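Local structure of ESX secretion system protein EccC (Thermomonospora curvata, 4NH0) at residues E688-C693 against T896-R901; L683-E688 against E890-P895. The protein forms the cytoplasmic, multi-domain ATPase part of the ESX (type VII) secretion system, which exports proteins such as EsxA and EsxB, and might be its translocase. One frame throughout, in Å; residues are numbered along the deposited sequence.

Interaction 1 of 2, residues E688-C693 against T896-R901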
ATOM      1  N   GLU A 688       2.738   7.605 -19.835  1.00 60.88           N
ATOM      2  CA  GLU A 688       3.771   7.961 -18.871  1.00 42.63           C
ATOM      3  C   GLU A 688       3.968   6.861 -17.836  1.00 44.78           C
ATOM      4  O   GLU A 688       5.076   6.656 -17.344  1.00 49.27           O
ATOM      5  CB  GLU A 688       3.423   9.281 -18.182  1.00 48.62           C
ATOM      6  CG  GLU A 688       3.514  10.495 -19.092  1.00 60.17           C
ATOM      7  CD  GLU A 688       3.049  11.770 -18.417  1.00 67.22           C
ATOM      8  OE1 GLU A 688       3.650  12.832 -18.675  1.00 62.78           O
ATOM      9  OE2 GLU A 688       2.077  11.712 -17.636  1.00 67.71           O
ATOM     10  N   VAL A 689       2.889   6.159 -17.505  1.00 59.41           N
ATOM     11  CA  VAL A 689       2.959   5.048 -16.561  1.00 48.92           C
ATOM     12  C   VAL A 689       2.171   3.841 -17.060  1.00 46.94           C
ATOM     13  O   VAL A 689       1.171   3.986 -17.760  1.00 55.59           O
ATOM     14  CB  VAL A 689       2.429   5.446 -15.167  1.00 48.50           C
ATOM     15  CG1 VAL A 689       3.341   6.473 -14.518  1.00 44.13           C
ATOM     16  CG2 VAL A 689       1.009   5.973 -15.266  1.00 61.60           C
ATOM     17  N   GLN A 690       2.637   2.648 -16.705  1.00 48.88           N
ATOM     18  CA  GLN A 690       1.926   1.415 -17.025  1.00 42.68           C
ATOM     19  C   GLN A 690       1.938   0.476 -15.826  1.00 45.87           C
ATOM     20  O   GLN A 690       2.912   0.432 -15.077  1.00 51.32           O
ATOM     21  CB  GLN A 690       2.542   0.725 -18.243  1.00 48.38           C
ATOM     22  CG  GLN A 690       2.361   1.475 -19.552  1.00 37.42           C
ATOM     23  CD  GLN A 690       3.442   2.504 -19.788  1.00 51.96           C
ATOM     24  OE1 GLN A 690       4.606   2.283 -19.460  1.00 57.87           O
ATOM     25  NE2 GLN A 690       3.064   3.639 -20.359  1.00 60.94           N
ATOM     26  N   PHE A 691       0.857  -0.274 -15.646  1.00 45.69           N
ATOM     27  CA  PHE A 691       0.732  -1.167 -14.500  1.00 42.39           C
ATOM     28  C   PHE A 691       0.440  -2.600 -14.926  1.00 41.74           C
ATOM     29  O   PHE A 691      -0.432  -2.849 -15.754  1.00 45.28           O
ATOM     30  CB  PHE A 691      -0.365  -0.675 -13.556  1.00 49.92           C
ATOM     31  CG  PHE A 691      -0.136   0.713 -13.034  1.00 44.99           C
ATOM     32  CD1 PHE A 691      -0.610   1.814 -13.726  1.00 46.19           C
ATOM     33  CD2 PHE A 691       0.553   0.917 -11.852  1.00 34.68           C
ATOM     34  CE1 PHE A 691      -0.399   3.092 -13.248  1.00 51.99           C
ATOM     35  CE2 PHE A 691       0.766   2.192 -11.370  1.00 48.55           C
ATOM     36  CZ  PHE A 691       0.289   3.280 -12.070  1.00 54.72           C
ATOM     37  N   TYR A 692       1.181  -3.539 -14.348  1.00 36.96           N
ATOM     38  CA  TYR A 692       0.978  -4.956 -14.617  1.00 42.48           C
ATOM     39  C   TYR A 692       0.905  -5.710 -13.297  1.00 55.32           C
ATOM     40  O   TYR A 692       1.882  -5.777 -12.552  1.00 49.11           O
ATOM     41  CB  TYR A 692       2.095  -5.496 -15.510  1.00 35.41           C
ATOM     42  CG  TYR A 692       2.169  -4.782 -16.839  1.00 37.22           C
ATOM     43  CD1 TYR A 692       2.941  -3.640 -16.995  1.00 36.81           C
ATOM     44  CD2 TYR A 692       1.447  -5.237 -17.932  1.00 41.36           C
ATOM     45  CE1 TYR A 692       3.000  -2.979 -18.205  1.00 37.12           C
ATOM     46  CE2 TYR A 692       1.502  -4.584 -19.146  1.00 47.81           C
ATOM     47  CZ  TYR A 692       2.279  -3.455 -19.276  1.00 47.54           C
ATOM     48  OH  TYR A 692       2.335  -2.803 -20.483  1.00 63.89           O
ATOM     49  N   CYS A 693      -0.264  -6.273 -13.012  1.00 55.20           N
ATOM     50  CA  CYS A 693      -0.571  -6.741 -11.668  1.00 49.66           C
ATOM     51  C   CYS A 693      -0.645  -8.256 -11.530  1.00 56.17           C
ATOM     52  O   CYS A 693      -1.079  -8.962 -12.439  1.00 61.62           O
ATOM     53  CB  CYS A 693      -1.892  -6.131 -11.203  1.00 64.73           C
ATOM     54  SG  CYS A 693      -2.002  -4.347 -11.447  1.00 65.75           S
ATOM     55  N   THR A 896      -3.451   3.131 -25.316  1.00 63.30           N
ATOM     56  CA  THR A 896      -3.536   2.610 -23.958  1.00 58.74           C
ATOM     57  C   THR A 896      -2.239   1.925 -23.550  1.00 59.45           C
ATOM     58  O   THR A 896      -1.241   1.990 -24.265  1.00 58.97           O
ATOM     59  CB  THR A 896      -4.698   1.613 -23.810  1.00 59.74           C
ATOM     60  OG1 THR A 896      -4.470   0.482 -24.659  1.00 74.28           O
ATOM     61  CG2 THR A 896      -6.013   2.268 -24.191  1.00 82.24           C
ATOM     62  N   ALA A 897      -2.259   1.269 -22.395  1.00 60.21           N
ATOM     63  CA  ALA A 897      -1.096   0.536 -21.916  1.00 58.20           C
ATOM     64  C   ALA A 897      -0.902  -0.739 -22.724  1.00 64.95           C
ATOM     65  O   ALA A 897      -1.858  -1.477 -22.958  1.00 70.85           O
ATOM     66  CB  ALA A 897      -1.241   0.213 -20.440  1.00 63.04           C
ATOM     67  N   PRO A 898       0.339  -0.997 -23.158  1.00 58.27           N
ATOM     68  CA  PRO A 898       0.672  -2.186 -23.949  1.00 52.94           C
ATOM     69  C   PRO A 898       0.328  -3.472 -23.208  1.00 50.40           C
ATOM     70  O   PRO A 898       0.703  -3.622 -22.047  1.00 57.99           O
ATOM     71  CB  PRO A 898       2.183  -2.060 -24.156  1.00 46.54           C
ATOM     72  CG  PRO A 898       2.470  -0.613 -23.986  1.00 49.12           C
ATOM     73  CD  PRO A 898       1.515  -0.139 -22.940  1.00 54.74           C
ATOM     74  N   PRO A 899      -0.381  -4.392 -23.874  1.00 47.86           N
ATOM     75  CA  PRO A 899      -0.811  -5.639 -23.241  1.00 57.16           C
ATOM     76  C   PRO A 899       0.335  -6.627 -23.088  1.00 48.21           C
ATOM     77  O   PRO A 899       1.365  -6.476 -23.741  1.00 49.06           O
ATOM     78  CB  PRO A 899      -1.860  -6.172 -24.214  1.00 68.69           C
ATOM     79  CG  PRO A 899      -1.385  -5.693 -25.537  1.00 48.77           C
ATOM     80  CD  PRO A 899      -0.786  -4.330 -25.289  1.00 47.24           C
ATOM     81  N   VAL A 900       0.155  -7.621 -22.228  1.00 50.66           N
ATOM     82  CA  VAL A 900       1.133  -8.689 -22.096  1.00 40.17           C
ATOM     83  C   VAL A 900       0.875  -9.747 -23.156  1.00 60.21           C
ATOM     84  O   VAL A 900      -0.135 -10.448 -23.112  1.00 74.92           O
ATOM     85  CB  VAL A 900       1.094  -9.334 -20.701  1.00 55.10           C
ATOM     86  CG1 VAL A 900       1.969 -10.574 -20.667  1.00 55.00           C
ATOM     87  CG2 VAL A 900       1.538  -8.339 -19.648  1.00 54.88           C
ATOM     88  N   ARG A 901       1.782  -9.846 -24.120  1.00 55.85           N
ATOM     89  CA  ARG A 901       1.661 -10.835 -25.181  1.00 59.91           C
ATOM     90  C   ARG A 901       1.996 -12.215 -24.639  1.00 57.65           C
ATOM     91  O   ARG A 901       2.908 -12.367 -23.828  1.00 53.73           O
ATOM     92  CB  ARG A 901       2.569 -10.475 -26.356  1.00 58.82           C
ATOM     93  CG  ARG A 901       3.993 -10.161 -25.949  1.00 52.89           C
ATOM     94  CD  ARG A 901       4.686  -9.279 -26.967  1.00 47.45           C
ATOM     95  NE  ARG A 901       6.019  -8.895 -26.519  1.00 62.72           N
ATOM     96  CZ  ARG A 901       7.142  -9.443 -26.969  1.00 63.92           C
ATOM     97  NH1 ARG A 901       7.093 -10.394 -27.890  1.00 74.34           N
ATOM     98  NH2 ARG A 901       8.315  -9.036 -26.503  1.00 77.99           N
TER
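In the P-loop NTPase sheet of the second FtsK domain, Q690 and Y692 on strand 689-694 meet A897, P898 and V900 in the irregular chain that leads toward strand 907-908 of the third. The side chains of Q690 and Y692 leave the strand toward this chain, those of V689 and F691 away from it, as strand alternation requires. The backbones diverge: CA of Q690 lies 5.8 Å from CA of A897, but CA of Y692 is 8.4 Å from CA of V900.

Y692 carries the contact. Its CG stands anti to the carbonyl carbon (chi1 -60°), which sends the ring toward 896-901, and OH donates a hydrogen bond to O of P898. That oxygen sits at the ring edge, in its plane; the modelled OH to O separation of 2.4 Å is too short to be taken literally at 2.9 Å resolution. Nearer the ring root, CD2 of Y692 packs 3.5 Å from CG2 of V900, the two side chains passing in opposite directions. Q690 contributes its aliphatic part: CG lies 3.8 Å from CD of P898 and 3.9 Å from CB of A897. The chain then bends at chi2 (86°); NE2 bonds to P686 O and OE1 accepts from G766 N.

A phenylalanine in place of Y692 would probably leave the carbonyl of P898 without its hydroxyl partner and the chain at 896-901 less firmly positioned. Chemically, a single hydroxyl-to-carbonyl bond, flanked by aliphatic contacts of Q690 and V900, ties a proline-containing, non-strand run to the sheet.

Interaction 2 of 2, residues L683-E688 against E890-P895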
ATOM      1  N   LEU A 683      -2.422  11.519 -11.926  1.00 63.19           N
ATOM      2  CA  LEU A 683      -1.395  12.529 -12.152  1.00 64.68           C
ATOM      3  C   LEU A 683      -0.511  12.196 -13.345  1.00 70.77           C
ATOM      4  O   LEU A 683       0.445  12.911 -13.636  1.00 73.28           O
ATOM      5  CB  LEU A 683      -0.534  12.700 -10.900  1.00 69.65           C
ATOM      6  CG  LEU A 683      -1.244  13.261  -9.669  1.00 68.46           C
ATOM      7  CD1 LEU A 683      -0.305  13.302  -8.476  1.00 66.18           C
ATOM      8  CD2 LEU A 683      -1.799  14.642  -9.962  1.00 60.53           C
ATOM      9  N   HIS A 684      -0.828  11.104 -14.032  1.00 71.99           N
ATOM     10  CA  HIS A 684      -0.042  10.683 -15.186  1.00 62.81           C
ATOM     11  C   HIS A 684      -0.924  10.135 -16.298  1.00 67.83           C
ATOM     12  O   HIS A 684      -2.027   9.649 -16.051  1.00 71.86           O
ATOM     13  CB  HIS A 684       0.987   9.629 -14.778  1.00 61.66           C
ATOM     14  CG  HIS A 684       1.897  10.068 -13.673  1.00 59.25           C
ATOM     15  ND1 HIS A 684       1.522  10.047 -12.348  1.00 69.41           N
ATOM     16  CD2 HIS A 684       3.166  10.538 -13.698  1.00 60.87           C
ATOM     17  CE1 HIS A 684       2.521  10.487 -11.603  1.00 71.12           C
ATOM     18  NE2 HIS A 684       3.529  10.792 -12.399  1.00 63.08           N
ATOM     19  N   THR A 685      -0.426  10.218 -17.526  1.00 64.96           N
ATOM     20  CA  THR A 685      -1.116   9.656 -18.677  1.00 59.83           C
ATOM     21  C   THR A 685      -0.654   8.217 -18.886  1.00 65.43           C
ATOM     22  O   THR A 685       0.448   7.859 -18.475  1.00 68.63           O
ATOM     23  CB  THR A 685      -0.855  10.487 -19.951  1.00 66.04           C
ATOM     24  OG1 THR A 685       0.505  10.319 -20.366  1.00 61.24           O
ATOM     25  CG2 THR A 685      -1.125  11.958 -19.691  1.00 86.60           C
ATOM     26  N   PRO A 686      -1.499   7.383 -19.513  1.00 69.83           N
ATOM     27  CA  PRO A 686      -1.154   5.979 -19.776  1.00 58.22           C
ATOM     28  C   PRO A 686       0.131   5.797 -20.586  1.00 58.32           C
ATOM     29  O   PRO A 686       0.670   4.694 -20.622  1.00 60.06           O
ATOM     30  CB  PRO A 686      -2.362   5.471 -20.564  1.00 65.96           C
ATOM     31  CG  PRO A 686      -3.483   6.318 -20.098  1.00 66.80           C
ATOM     32  CD  PRO A 686      -2.895   7.677 -19.876  1.00 66.30           C
ATOM     33  N   GLN A 687       0.606   6.860 -21.226  1.00 54.65           N
ATOM     34  CA  GLN A 687       1.868   6.811 -21.953  1.00 58.04           C
ATOM     35  C   GLN A 687       3.043   7.126 -21.037  1.00 69.73           C
ATOM     36  O   GLN A 687       4.200   6.944 -21.411  1.00 75.17           O
ATOM     37  CB  GLN A 687       1.853   7.786 -23.130  1.00 59.30           C
ATOM     38  CG  GLN A 687       0.992   7.345 -24.297  1.00 63.28           C
ATOM     39  CD  GLN A 687       1.118   8.270 -25.489  1.00 80.44           C
ATOM     40  OE1 GLN A 687       1.544   7.857 -26.566  1.00 92.40           O
ATOM     41  NE2 GLN A 687       0.748   9.532 -25.301  1.00 69.48           N
ATOM     42  N   GLU A 688       2.738   7.605 -19.835  1.00 60.88           N
ATOM     43  CA  GLU A 688       3.771   7.961 -18.871  1.00 42.63           C
ATOM     44  C   GLU A 688       3.968   6.861 -17.836  1.00 44.78           C
ATOM     45  O   GLU A 688       5.076   6.656 -17.344  1.00 49.27           O
ATOM     46  CB  GLU A 688       3.423   9.281 -18.182  1.00 48.62           C
ATOM     47  CG  GLU A 688       3.514  10.495 -19.092  1.00 60.17           C
ATOM     48  CD  GLU A 688       3.049  11.770 -18.417  1.00 67.22           C
ATOM     49  OE1 GLU A 688       3.650  12.832 -18.675  1.00 62.78           O
ATOM     50  OE2 GLU A 688       2.077  11.712 -17.636  1.00 67.71           O
ATOM     51  N   GLU A 890     -12.692   7.301 -20.221  1.00 88.10           N
ATOM     52  CA  GLU A 890     -13.441   8.091 -21.192  1.00 89.59           C
ATOM     53  C   GLU A 890     -12.812   9.461 -21.423  1.00 83.77           C
ATOM     54  O   GLU A 890     -13.139  10.145 -22.393  1.00 95.24           O
ATOM     55  CB  GLU A 890     -14.891   8.251 -20.736  1.00 94.95           C
ATOM     56  CG  GLU A 890     -15.691   6.959 -20.757  1.00 98.65           C
ATOM     57  CD  GLU A 890     -17.106   7.139 -20.245  1.00101.06           C
ATOM     58  OE1 GLU A 890     -17.428   8.243 -19.757  1.00108.14           O
ATOM     59  OE2 GLU A 890     -17.898   6.177 -20.333  1.00 90.31           O
ATOM     60  N   ALA A 891     -11.913   9.859 -20.531  1.00 77.03           N
ATOM     61  CA  ALA A 891     -11.229  11.139 -20.660  1.00 80.65           C
ATOM     62  C   ALA A 891      -9.954  10.994 -21.480  1.00 85.89           C
ATOM     63  O   ALA A 891      -9.380  11.984 -21.932  1.00 85.36           O
ATOM     64  CB  ALA A 891     -10.916  11.712 -19.292  1.00 77.23           C
ATOM     65  N   TRP A 892      -9.516   9.753 -21.670  1.00 88.80           N
ATOM     66  CA  TRP A 892      -8.305   9.482 -22.434  1.00 81.08           C
ATOM     67  C   TRP A 892      -8.632   8.922 -23.812  1.00 78.16           C
ATOM     68  O   TRP A 892      -9.238   7.858 -23.933  1.00 69.69           O
ATOM     69  CB  TRP A 892      -7.399   8.512 -21.679  1.00 74.58           C
ATOM     70  CG  TRP A 892      -6.181   8.125 -22.452  1.00 75.15           C
ATOM     71  CD1 TRP A 892      -5.972   6.957 -23.121  1.00 81.99           C
ATOM     72  CD2 TRP A 892      -5.006   8.917 -22.650  1.00 70.31           C
ATOM     73  NE1 TRP A 892      -4.736   6.968 -23.719  1.00 77.88           N
ATOM     74  CE2 TRP A 892      -4.122   8.162 -23.444  1.00 72.29           C
ATOM     75  CE3 TRP A 892      -4.613  10.191 -22.231  1.00 77.40           C
ATOM     76  CZ2 TRP A 892      -2.871   8.638 -23.827  1.00 77.68           C
ATOM     77  CZ3 TRP A 892      -3.371  10.661 -22.611  1.00 75.15           C
ATOM     78  CH2 TRP A 892      -2.515   9.887 -23.401  1.00 73.65           C
ATOM     79  N   HIS A 893      -8.219   9.643 -24.849  1.00 74.35           N
ATOM     80  CA  HIS A 893      -8.497   9.238 -26.221  1.00 78.48           C
ATOM     81  C   HIS A 893      -7.210   9.021 -27.005  1.00 75.90           C
ATOM     82  O   HIS A 893      -7.024   9.587 -28.081  1.00 87.02           O
ATOM     83  CB  HIS A 893      -9.366  10.285 -26.917  1.00 93.61           C
ATOM     84  CG  HIS A 893     -10.603  10.642 -26.156  1.00 94.52           C
ATOM     85  ND1 HIS A 893     -11.751   9.881 -26.203  1.00 98.88           N
ATOM     86  CD2 HIS A 893     -10.871  11.677 -25.325  1.00 97.98           C
ATOM     87  CE1 HIS A 893     -12.674  10.432 -25.436  1.00110.74           C
ATOM     88  NE2 HIS A 893     -12.165  11.523 -24.892  1.00109.88           N
ATOM     89  N   GLY A 894      -6.324   8.197 -26.458  1.00 71.99           N
ATOM     90  CA  GLY A 894      -5.063   7.894 -27.107  1.00 71.78           C
ATOM     91  C   GLY A 894      -4.667   6.446 -26.909  1.00 73.33           C
ATOM     92  O   GLY A 894      -5.489   5.629 -26.498  1.00 83.52           O
ATOM     93  N   PRO A 895      -3.401   6.120 -27.201  1.00 72.63           N
ATOM     94  CA  PRO A 895      -2.894   4.754 -27.036  1.00 72.39           C
ATOM     95  C   PRO A 895      -2.910   4.315 -25.577  1.00 57.95           C
ATOM     96  O   PRO A 895      -2.441   5.051 -24.710  1.00 64.53           O
ATOM     97  CB  PRO A 895      -1.462   4.842 -27.571  1.00 69.41           C
ATOM     98  CG  PRO A 895      -1.095   6.276 -27.438  1.00 60.87           C
ATOM     99  CD  PRO A 895      -2.359   7.040 -27.684  1.00 68.52           C
TER
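W892 is met by P686 over one face and by T685 and Q687 around its benzene half, and this is the tightly packed part of the contact. CD of P686 lies 3.7 Å from the centroid of the six-membered ring and only 11° off its normal, the geometry of a CH-pi contact; the proline and the indole approach from opposite directions. The backbone N of G894 covers the other face, toward the rim. W892 places its ring here by setting CG anti to the backbone N (chi1 176°). CB of T685 approaches CZ3 of W892 obliquely at 3.7 Å, and NE2 of Q687 reaches the ring edge, 3.8 Å from CH2, with amide and ring planes 59° apart.

The solvent side is looser in kind, without a ring-face contact. There the extended, partly exposed Q687 passes the exposed P895, OE1 at its end coming nearest to CG of the proline. NE1 of W892 turns back on its own segment and donates a bent bond to O of P895 at 3.2 Å, the donor well above the carbonyl plane.

Within 683-688, T685 N donates to OE2 of E688, a carboxylate that also pairs with R627, while the buried P686 rests on P708 and H709. The contact thus joins the turn linking helix 669-683 to strand 689-694 with the chain leaving the end of helix 877-891.

How the interactions relate
Along the chain the order is 683-688, 688-693, 890-895, 896-901, with E688 common to both contacts. Consecutive segments on one side face consecutive segments on the other, in the same direction, so that 890-901 runs alongside first the turn and then the strand. The two centres are 12 Å apart, and the contacts touch where CG2 of V689 packs 3.7 Å from CB of H684. Interaction 2 is formed by the turn that precedes strand 689-694, and interaction 1 lies along that strand, between strands 710-714 and 767-772. Together they place the connection to the third ATPase domain on the second, consistent with a rigid cytoplasmic part whose domains are joined by short linkers.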